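CCR4-not transcription complex subunit 1 (Chaetomium thermophilum var. thermophilum DSM 1495, PDB 6H3Z) probably acts as a scaffold subunit of the CCR4-NOT deadenylase complex in mRNA turnover, this chain being a C-terminal MIF4G-like domain of it. Local coordinates at residues N156-M161 with F196-E201. Residues are numbered along the deposited sequence; the frame is centred on the assembly and turned at random.
Sequences NIDMAM and FVRSLE
Asp158 reaches across from helix 154-166 and places both carboxylate oxygens on the first turn of helix 197-209. Three hydrogen bonds define the grip. Ser199 OG donates to Asp158 OD1 at 2.6 Å, on the anti lone pair, while Ser199 N reaches the same oxygen at 2.8 Å from the syn side, 23° out of the carboxylate plane. The other oxygen, Asp158 OD2, takes Arg198 N at 3.2 Å through its syn lone pair; an N-H...O angle of 142° makes this bond distinctly bent. Two donors on OD1 and one on OD2 leave the carboxylate little freedom to rotate, and the nearby helix N-terminus would probably stabilise its negative charge. The carboxylate gets across because chi1 of Asp158 holds CG opposite the backbone N; the axes of the helical segments 156-161 and 197-201 come within 7.7 Å. Replacing Asp158 by an alanine removes the acceptor of all three bonds and would probably leave Ser199 OG, Ser199 N and Arg198 N without that partner and open a gap beside Ser199.

Two methionines flank the carboxylate. Met161 CB lies 3.4 Å from Ser199 OG, whereas Met159, its chain bent at chi2 and chi3, sets SD over one face of the Arg198 guanidinium, 4.1 Å above the plane and offset toward its rim. Further out, Phe175, Leu176 and Leu179 of helix 172-183 pack on Met161, and Leu176 also touches Ser199. The rings of Trp154 and Phe196 meet. The two segment axes run nearly parallel, at 16°, with helix 172-183 between them in sequence: side-by-side packing characteristic of the all-helical, HEAT-like architecture of MIF4G domains, locked here by a carboxylate at a helix N-terminus.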
loop_
_atom_site.group_PDB
_atom_site.type_symbol
_atom_site.label_atom_id
_atom_site.label_comp_id
_atom_site.label_asym_id
_atom_site.label_seq_id
_atom_site.Cartn_x
_atom_site.Cartn_y
_atom_site.Cartn_z
ATOM N N ASN A 156 2.326 7.104 -11.904
ATOM C CA ASN A 156 3.585 6.520 -11.435
ATOM C C ASN A 156 3.563 5.016 -11.591
ATOM O O ASN A 156 4.518 4.461 -12.139
ATOM C CB ASN A 156 3.862 6.881 -9.975
ATOM C CG ASN A 156 4.350 8.278 -9.720
ATOM O OD1 ASN A 156 4.386 9.143 -10.606
ATOM N ND2 ASN A 156 4.725 8.523 -8.475
ATOM N N ILE A 157 2.474 4.359 -11.119
ATOM C CA ILE A 157 2.294 2.907 -11.212
ATOM C C ILE A 157 2.316 2.482 -12.691
ATOM O O ILE A 157 3.018 1.519 -13.027
ATOM C CB ILE A 157 1.010 2.436 -10.440
ATOM C CG1 ILE A 157 1.231 2.481 -8.919
ATOM C CG2 ILE A 157 0.537 1.049 -10.865
ATOM C CD1 ILE A 157 -0.010 2.464 -8.085
ATOM N N ASP A 158 1.575 3.230 -13.572
ATOM C CA ASP A 158 1.490 2.963 -15.016
ATOM C C ASP A 158 2.854 3.014 -15.651
ATOM O O ASP A 158 3.223 2.077 -16.354
ATOM C CB ASP A 158 0.549 3.944 -15.735
ATOM C CG ASP A 158 0.396 3.706 -17.232
ATOM O OD1 ASP A 158 0.462 2.545 -17.656
ATOM O OD2 ASP A 158 0.097 4.671 -17.960
ATOM N N MET A 159 3.608 4.089 -15.379
ATOM C CA MET A 159 4.954 4.300 -15.899
ATOM C C MET A 159 5.935 3.187 -15.504
ATOM O O MET A 159 6.792 2.803 -16.305
ATOM C CB MET A 159 5.470 5.676 -15.467
ATOM C CG MET A 159 4.843 6.825 -16.219
ATOM S SD MET A 159 4.920 6.686 -18.037
ATOM C CE MET A 159 6.702 6.888 -18.331
ATOM N N ALA A 160 5.788 2.677 -14.267
ATOM C CA ALA A 160 6.596 1.623 -13.666
ATOM C C ALA A 160 6.433 0.298 -14.394
ATOM O O ALA A 160 7.443 -0.329 -14.722
ATOM C CB ALA A 160 6.241 1.465 -12.194
ATOM N N MET A 161 5.168 -0.126 -14.644
ATOM C CA MET A 161 4.839 -1.364 -15.349
ATOM C C MET A 161 5.273 -1.224 -16.785
ATOM O O MET A 161 5.845 -2.159 -17.326
ATOM C CB MET A 161 3.339 -1.655 -15.317
ATOM C CG MET A 161 2.760 -1.768 -13.950
ATOM S SD MET A 161 0.941 -1.603 -13.994
ATOM C CE MET A 161 0.509 -3.245 -13.962
ATOM N N PHE A 196 -3.916 3.597 -17.474
ATOM C CA PHE A 196 -2.874 2.641 -17.825
ATOM C C PHE A 196 -2.479 2.623 -19.322
ATOM O O PHE A 196 -2.020 1.583 -19.793
ATOM C CB PHE A 196 -3.266 1.234 -17.333
ATOM C CG PHE A 196 -3.682 1.167 -15.875
ATOM C CD1 PHE A 196 -2.752 1.348 -14.857
ATOM C CD2 PHE A 196 -5.007 0.921 -15.522
ATOM C CE1 PHE A 196 -3.141 1.298 -13.517
ATOM C CE2 PHE A 196 -5.390 0.849 -14.177
ATOM C CZ PHE A 196 -4.454 1.047 -13.186
ATOM N N VAL A 197 -2.566 3.774 -20.039
ATOM C CA VAL A 197 -2.211 3.858 -21.471
ATOM C C VAL A 197 -0.858 3.284 -21.736
ATOM O O VAL A 197 -0.704 2.506 -22.667
ATOM C CB VAL A 197 -2.168 5.278 -22.110
ATOM C CG1 VAL A 197 -2.684 5.258 -23.536
ATOM C CG2 VAL A 197 -2.827 6.349 -21.276
ATOM N N ARG A 198 0.145 3.785 -21.005
ATOM C CA ARG A 198 1.538 3.454 -21.236
ATOM C C ARG A 198 1.839 1.978 -21.065
ATOM O O ARG A 198 2.592 1.427 -21.877
ATOM C CB ARG A 198 2.454 4.340 -20.377
ATOM C CG ARG A 198 2.286 5.848 -20.647
ATOM C CD ARG A 198 2.575 6.258 -22.090
ATOM N NE ARG A 198 3.992 6.117 -22.412
ATOM C CZ ARG A 198 4.879 7.091 -22.289
ATOM N NH1 ARG A 198 4.501 8.293 -21.873
ATOM N NH2 ARG A 198 6.151 6.873 -22.578
ATOM N N SER A 199 1.233 1.326 -20.037
ATOM C CA SER A 199 1.384 -0.105 -19.780
ATOM C C SER A 199 0.739 -0.890 -20.912
ATOM O O SER A 199 1.366 -1.790 -21.469
ATOM C CB SER A 199 0.722 -0.471 -18.471
ATOM O OG SER A 199 1.420 0.154 -17.414
ATOM N N LEU A 200 -0.494 -0.507 -21.285
ATOM C CA LEU A 200 -1.242 -1.099 -22.382
ATOM C C LEU A 200 -0.414 -1.100 -23.669
ATOM O O LEU A 200 -0.317 -2.140 -24.318
ATOM C CB LEU A 200 -2.559 -0.344 -22.588
ATOM C CG LEU A 200 -3.300 -0.640 -23.886
ATOM C CD1 LEU A 200 -4.058 -1.953 -23.790
ATOM C CD2 LEU A 200 -4.216 0.501 -24.261
ATOM N N GLU A 201 0.219 0.037 -24.004
ATOM C CA GLU A 201 1.056 0.181 -25.204
ATOM C C GLU A 201 2.272 -0.722 -25.156
ATOM O O GLU A 201 2.493 -1.491 -26.103
ATOM C CB GLU A 201 1.467 1.636 -25.432
ATOM C CG GLU A 201 0.285 2.526 -25.757
ATOM C CD GLU A 201 0.652 3.869 -26.329
ATOM O OE1 GLU A 201 1.773 4.355 -26.049
ATOM O OE2 GLU A 201 -0.166 4.411 -27.106
#